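Local coordinates for putative DD-carboxypeptidase TP_0574 (Treponema pallidum, PDB 1O75), which binds penicillin and shows zinc-dependent carboxypeptidase activity on synthetic depsipeptides, possibly acting as a D,D-carboxypeptidase that lowers peptidoglycan cross-linking, at residues 229-234 and 329-334; 258-263 and 296-301. The protein carries 2 engineered substitutions. One frame throughout, in Å; residues are numbered along the deposited sequence.

Interaction 1: residues 229-234 and 329-334; sequences AEASVM and VRFLPK
F331 lays its ring over the CB methyl of A229, and the two make a CH-pi contact in which that carbon sits 3.5 Å from the ring centroid, 16° off the normal. From its base, F331 CB lies 3.9 Å from A229 CB. The nearest ring atom is CG, with A229 CB only 3.4 Å away, so the methyl presses on the proximal half of the face rather than on its middle. Both CD atoms border the same methyl. Further out, F331 CE1 lies 3.8 Å from E230 O, a carbonyl oxygen that approaches obliquely. At the tip, F331 CZ lies 4.2 Å from A231 CB. With CG beside its backbone N (chi1 -62°), the ring lies along the opposing strand and spans A229 to A231. V329, two residues earlier, adds its CG1 at 4.2 Å from A231 CB. On the other side of strand 229-234, E230 turns away, and its OE1 accepts a 2.7 Å hydrogen bond from S232 OG. Side chain against side chain the contact is apolar, and all five touching residues are buried, with T219, I298 and L315 packed around them. The strand segments run nearly antiparallel at 157° without pairing, their axes 8.1 Å apart: this is face-to-face packing of the two sheets of a beta sandwich, in keeping with the immunoglobulin-like E-set clan of this domain, and F331 lines its xenon pocket.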
loop_
_atom_site.group_PDB
_atom_site.type_symbol
_atom_site.label_atom_id
_atom_site.label_comp_id
_atom_site.label_asym_id
_atom_site.label_seq_id
_atom_site.Cartn_x
_atom_site.Cartn_y
_atom_site.Cartn_z
ATOM N N ALA B 229 -14.872 -13.876 1.095
ATOM C CA ALA B 229 -15.143 -12.451 1.178
ATOM C C ALA B 229 -14.300 -11.862 2.287
ATOM O O ALA B 229 -13.940 -12.549 3.236
ATOM C CB ALA B 229 -16.645 -12.201 1.462
ATOM N N GLU B 230 -14.019 -10.575 2.179
ATOM C CA GLU B 230 -13.187 -9.928 3.162
ATOM C C GLU B 230 -13.606 -8.483 3.358
ATOM O O GLU B 230 -14.075 -7.839 2.418
ATOM C CB GLU B 230 -11.733 -10.036 2.693
ATOM C CG GLU B 230 -10.741 -9.236 3.494
ATOM C CD GLU B 230 -10.598 -7.802 2.980
ATOM O OE1 GLU B 230 -9.729 -7.063 3.505
ATOM O OE2 GLU B 230 -11.350 -7.410 2.054
ATOM N N ALA B 231 -13.458 -7.983 4.581
ATOM C CA ALA B 231 -13.811 -6.600 4.872
ATOM C C ALA B 231 -12.570 -5.906 5.391
ATOM O O ALA B 231 -11.833 -6.471 6.206
ATOM C CB ALA B 231 -14.930 -6.533 5.933
ATOM N N SER B 232 -12.331 -4.699 4.894
ATOM C CA SER B 232 -11.192 -3.898 5.301
ATOM C C SER B 232 -11.737 -2.747 6.115
ATOM O O SER B 232 -12.361 -1.833 5.569
ATOM C CB SER B 232 -10.461 -3.341 4.077
ATOM O OG SER B 232 -9.723 -4.370 3.458
ATOM N N VAL B 233 -11.507 -2.783 7.416
ATOM C CA VAL B 233 -12.015 -1.726 8.256
ATOM C C VAL B 233 -10.959 -0.630 8.449
ATOM O O VAL B 233 -9.904 -0.884 9.030
ATOM C CB VAL B 233 -12.444 -2.302 9.635
ATOM C CG1 VAL B 233 -13.051 -1.205 10.508
ATOM C CG2 VAL B 233 -13.440 -3.453 9.440
ATOM N N MET B 234 -11.216 0.568 7.930
ATOM C CA MET B 234 -10.292 1.684 8.140
ATOM C C MET B 234 -10.746 2.336 9.442
ATOM O O MET B 234 -11.944 2.538 9.657
ATOM C CB MET B 234 -10.369 2.674 6.986
ATOM C CG MET B 234 -9.809 2.118 5.681
ATOM S SD MET B 234 -8.010 2.168 5.677
ATOM C CE MET B 234 -7.775 3.983 5.443
ATOM N N VAL B 329 -21.212 -5.026 7.489
ATOM C CA VAL B 329 -20.825 -5.175 6.095
ATOM C C VAL B 329 -21.691 -6.227 5.427
ATOM O O VAL B 329 -22.229 -7.111 6.085
ATOM C CB VAL B 329 -19.324 -5.593 5.982
ATOM C CG1 VAL B 329 -19.100 -6.984 6.598
ATOM C CG2 VAL B 329 -18.927 -5.634 4.534
ATOM N N ARG B 330 -21.829 -6.138 4.116
ATOM C CA ARG B 330 -22.627 -7.123 3.394
ATOM C C ARG B 330 -21.765 -7.841 2.356
ATOM O O ARG B 330 -21.027 -7.196 1.614
ATOM C CB ARG B 330 -23.808 -6.448 2.683
ATOM C CG ARG B 330 -24.714 -7.463 1.948
ATOM C CD ARG B 330 -25.674 -6.776 0.982
ATOM N NE ARG B 330 -26.343 -7.767 0.141
ATOM C CZ ARG B 330 -27.106 -7.453 -0.902
ATOM N NH1 ARG B 330 -27.286 -6.180 -1.228
ATOM N NH2 ARG B 330 -27.699 -8.406 -1.601
ATOM N N PHE B 331 -21.832 -9.167 2.329
ATOM C CA PHE B 331 -21.083 -9.924 1.333
ATOM C C PHE B 331 -22.115 -10.450 0.320
ATOM O O PHE B 331 -23.053 -11.147 0.677
ATOM C CB PHE B 331 -20.307 -11.076 1.974
ATOM C CG PHE B 331 -19.261 -10.632 2.976
ATOM C CD1 PHE B 331 -18.475 -9.508 2.729
ATOM C CD2 PHE B 331 -19.024 -11.386 4.138
ATOM C CE1 PHE B 331 -17.456 -9.128 3.624
ATOM C CE2 PHE B 331 -18.011 -11.026 5.043
ATOM C CZ PHE B 331 -17.223 -9.889 4.782
ATOM N N LEU B 332 -21.924 -10.085 -0.942
ATOM C CA LEU B 332 -22.825 -10.457 -2.024
ATOM C C LEU B 332 -22.797 -11.924 -2.410
ATOM O O LEU B 332 -21.812 -12.622 -2.170
ATOM C CB LEU B 332 -22.516 -9.603 -3.259
ATOM C CG LEU B 332 -22.806 -8.117 -3.028
ATOM C CD1 LEU B 332 -22.163 -7.285 -4.117
ATOM C CD2 LEU B 332 -24.334 -7.894 -2.980
ATOM N N PRO B 333 -23.896 -12.406 -3.020
ATOM C CA PRO B 333 -24.038 -13.792 -3.468
ATOM C C PRO B 333 -23.050 -14.044 -4.592
ATOM O O PRO B 333 -22.601 -13.110 -5.262
ATOM C CB PRO B 333 -25.472 -13.856 -3.991
ATOM C CG PRO B 333 -26.165 -12.757 -3.268
ATOM C CD PRO B 333 -25.143 -11.659 -3.238
ATOM N N LYS B 334 -22.731 -15.312 -4.802
ATOM C CA LYS B 334 -21.813 -15.716 -5.855
ATOM C C LYS B 334 -22.598 -15.827 -7.153
ATOM O O LYS B 334 -23.679 -16.415 -7.172
ATOM C CB LYS B 334 -21.210 -17.081 -5.522
ATOM C CG LYS B 334 -20.176 -17.559 -6.517
ATOM C CD LYS B 334 -19.650 -18.936 -6.138
ATOM C CE LYS B 334 -18.472 -19.340 -7.016
ATOM N NZ LYS B 334 -18.815 -19.319 -8.471
#

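Interaction 2: residues 258-263 and 296-301. With XE (xenon), chain F.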
loop_
_atom_site.group_PDB
_atom_site.type_symbol
_atom_site.label_atom_id
_atom_site.label_comp_id
_atom_site.label_asym_id
_atom_site.label_seq_id
_atom_site.Cartn_x
_atom_site.Cartn_y
_atom_site.Cartn_z
ATOM N N VAL B 258 -11.745 -10.952 16.713
ATOM C CA VAL B 258 -12.954 -10.417 16.098
ATOM C C VAL B 258 -14.090 -11.425 16.178
ATOM O O VAL B 258 -13.896 -12.623 15.927
ATOM C CB VAL B 258 -12.777 -10.129 14.575
ATOM C CG1 VAL B 258 -13.949 -9.250 14.065
ATOM C CG2 VAL B 258 -11.468 -9.465 14.313
ATOM N N ARG B 259 -15.277 -10.938 16.508
ATOM C CA ARG B 259 -16.453 -11.793 16.549
ATOM C C ARG B 259 -17.248 -11.517 15.281
ATOM O O ARG B 259 -17.399 -10.362 14.874
ATOM C CB ARG B 259 -17.324 -11.454 17.752
ATOM C CG ARG B 259 -18.580 -12.350 17.856
ATOM C CD ARG B 259 -19.564 -11.763 18.889
ATOM N NE ARG B 259 -20.756 -12.589 19.035
ATOM C CZ ARG B 259 -20.923 -13.482 20.004
ATOM N NH1 ARG B 259 -19.972 -13.656 20.908
ATOM N NH2 ARG B 259 -22.041 -14.198 20.074
ATOM N N TYR B 260 -17.740 -12.560 14.630
ATOM C CA TYR B 260 -18.583 -12.354 13.448
ATOM C C TYR B 260 -20.037 -12.702 13.863
ATOM O O TYR B 260 -20.272 -13.807 14.359
ATOM C CB TYR B 260 -18.212 -13.314 12.296
ATOM C CG TYR B 260 -16.843 -13.093 11.647
ATOM C CD1 TYR B 260 -16.094 -11.939 11.915
ATOM C CD2 TYR B 260 -16.317 -14.034 10.749
ATOM C CE1 TYR B 260 -14.843 -11.721 11.301
ATOM C CE2 TYR B 260 -15.065 -13.831 10.123
ATOM C CZ TYR B 260 -14.340 -12.671 10.407
ATOM O OH TYR B 260 -13.123 -12.462 9.792
ATOM N N ASP B 261 -20.983 -11.783 13.675
ATOM C CA ASP B 261 -22.400 -12.089 13.934
ATOM C C ASP B 261 -23.032 -12.052 12.529
ATOM O O ASP B 261 -22.857 -11.082 11.785
ATOM C CB ASP B 261 -23.081 -11.057 14.835
ATOM C CG ASP B 261 -22.658 -11.172 16.276
ATOM O OD1 ASP B 261 -22.470 -12.301 16.768
ATOM O OD2 ASP B 261 -22.531 -10.134 16.926
ATOM N N TYR B 262 -23.764 -13.111 12.192
ATOM C CA TYR B 262 -24.374 -13.278 10.869
ATOM C C TYR B 262 -25.897 -13.123 10.906
ATOM O O TYR B 262 -26.580 -13.827 11.658
ATOM C CB TYR B 262 -24.007 -14.671 10.354
ATOM C CG TYR B 262 -24.531 -15.034 8.985
ATOM C CD1 TYR B 262 -24.478 -14.127 7.936
ATOM C CD2 TYR B 262 -25.013 -16.329 8.721
ATOM C CE1 TYR B 262 -24.882 -14.492 6.645
ATOM C CE2 TYR B 262 -25.420 -16.706 7.436
ATOM C CZ TYR B 262 -25.351 -15.782 6.409
ATOM O OH TYR B 262 -25.754 -16.124 5.133
ATOM N N TYR B 263 -26.401 -12.219 10.073
ATOM C CA TYR B 263 -27.829 -11.936 10.005
ATOM C C TYR B 263 -28.500 -12.474 8.746
ATOM O O TYR B 263 -29.628 -12.076 8.404
ATOM C CB TYR B 263 -28.046 -10.424 10.141
ATOM C CG TYR B 263 -27.863 -9.939 11.575
ATOM C CD1 TYR B 263 -26.589 -9.745 12.126
ATOM C CD2 TYR B 263 -28.970 -9.741 12.406
ATOM C CE1 TYR B 263 -26.428 -9.368 13.491
ATOM C CE2 TYR B 263 -28.824 -9.370 13.759
ATOM C CZ TYR B 263 -27.559 -9.193 14.298
ATOM O OH TYR B 263 -27.437 -8.917 15.662
ATOM N N CYS B 296 -10.715 -8.443 7.900
ATOM C CA CYS B 296 -11.394 -9.627 8.433
ATOM C C CYS B 296 -11.921 -10.396 7.238
ATOM O O CYS B 296 -12.581 -9.811 6.388
ATOM C CB CYS B 296 -12.610 -9.206 9.280
ATOM S SG CYS B 296 -12.179 -8.158 10.633
ATOM N N GLY B 297 -11.648 -11.692 7.187
ATOM C CA GLY B 297 -12.135 -12.480 6.078
ATOM C C GLY B 297 -12.899 -13.703 6.529
ATOM O O GLY B 297 -12.861 -14.075 7.710
ATOM N N ILE B 298 -13.572 -14.353 5.590
ATOM C CA ILE B 298 -14.312 -15.543 5.952
ATOM C C ILE B 298 -14.328 -16.514 4.782
ATOM O O ILE B 298 -14.270 -16.105 3.626
ATOM C CB ILE B 298 -15.768 -15.177 6.353
ATOM C CG1 ILE B 298 -16.471 -16.384 6.977
ATOM C CG2 ILE B 298 -16.561 -14.675 5.115
ATOM C CD1 ILE B 298 -17.881 -16.045 7.496
ATOM N N ASN B 299 -14.330 -17.798 5.092
ATOM C CA ASN B 299 -14.453 -18.819 4.051
ATOM C C ASN B 299 -15.630 -19.645 4.537
ATOM O O ASN B 299 -15.541 -20.293 5.568
ATOM C CB ASN B 299 -13.216 -19.709 3.941
ATOM C CG ASN B 299 -13.357 -20.731 2.829
ATOM O OD1 ASN B 299 -14.211 -21.618 2.901
ATOM N ND2 ASN B 299 -12.528 -20.608 1.789
ATOM N N TYR B 300 -16.729 -19.617 3.792
ATOM C CA TYR B 300 -17.940 -20.320 4.220
ATOM C C TYR B 300 -17.749 -21.807 4.457
ATOM O O TYR B 300 -18.539 -22.437 5.151
ATOM C CB TYR B 300 -19.054 -20.085 3.196
ATOM C CG TYR B 300 -19.284 -18.612 2.913
ATOM C CD1 TYR B 300 -19.401 -18.144 1.600
ATOM C CD2 TYR B 300 -19.385 -17.681 3.966
ATOM C CE1 TYR B 300 -19.613 -16.790 1.332
ATOM C CE2 TYR B 300 -19.603 -16.327 3.711
ATOM C CZ TYR B 300 -19.717 -15.889 2.391
ATOM O OH TYR B 300 -19.944 -14.558 2.130
ATOM N N GLY B 301 -16.682 -22.369 3.893
ATOM C CA GLY B 301 -16.447 -23.796 4.052
ATOM C C GLY B 301 -15.630 -24.227 5.252
ATOM O O GLY B 301 -15.447 -25.421 5.458
HETATM XE XE XE F . -15.528 -11.140 7.441
#
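Y260 reaches across to segment 296-301 and donates its hydroxyl to the backbone carbonyl of G297, OH to O 2.6 Å. The donor stands above the carbonyl plane, 36° out of it; on the tyrosine side, the oxygen lies at the ring edge, near the ring plane. Xenon sits over one face of the same ring, 3.5 Å from Y260 CZ, and is met from the other strand by C296 O at 3.4 Å. Next to the hydroxyl, C296 CB approaches Y260 OH to 3.3 Å, while I298 lies alongside the CE2 and CD2 side of the ring, its CB 4.1 Å from Y260 CE2. Beyond the ring, C296 SG rests against both methyls of V258, 4.0 Å from CG1 and from CG2; its position beside the backbone N (chi1 -59°) sends it to V258, while CB faces the phenol. These strands belong to the two opposed sheets of a beta sandwich and cross at 50°, so Y260 bridges the interior and anchors its polar tip on the facing backbone. In the next shell, T278, Y276 and L315 touch Y260, and I298 packs on F331 and Y313. R259 and D261 form a salt bridge along their own strand, NE to OD1 2.9 Å. Past the end of strand 296-298, N299 OD1 accepts from G301 N in an Asx turn, and N299 ND2 is bound to G226 O.

Interactions 1 and 2 are neighbouring parts of one sandwich core, their centres 9 Å apart. Strands 229-237 and 293-298 are adjacent in one sheet and are joined by probable hydrogen bonds, A231 N to C296 O at 2.7 Å and A229 O to I298 N at 3.0 Å. Strands 255-262 and 325-331 lie in the facing sheet, separated there by strand 311-319. Both contacts converge on the xenon: F331 CZ of interaction 1 approaches it to 3.4 Å, completing the pocket that Y260, C296 and G297 of interaction 2 supply. Y300 also links them, its OH 3.5 Å from F331 CB. The gas thus marks a buried pocket between the sheets.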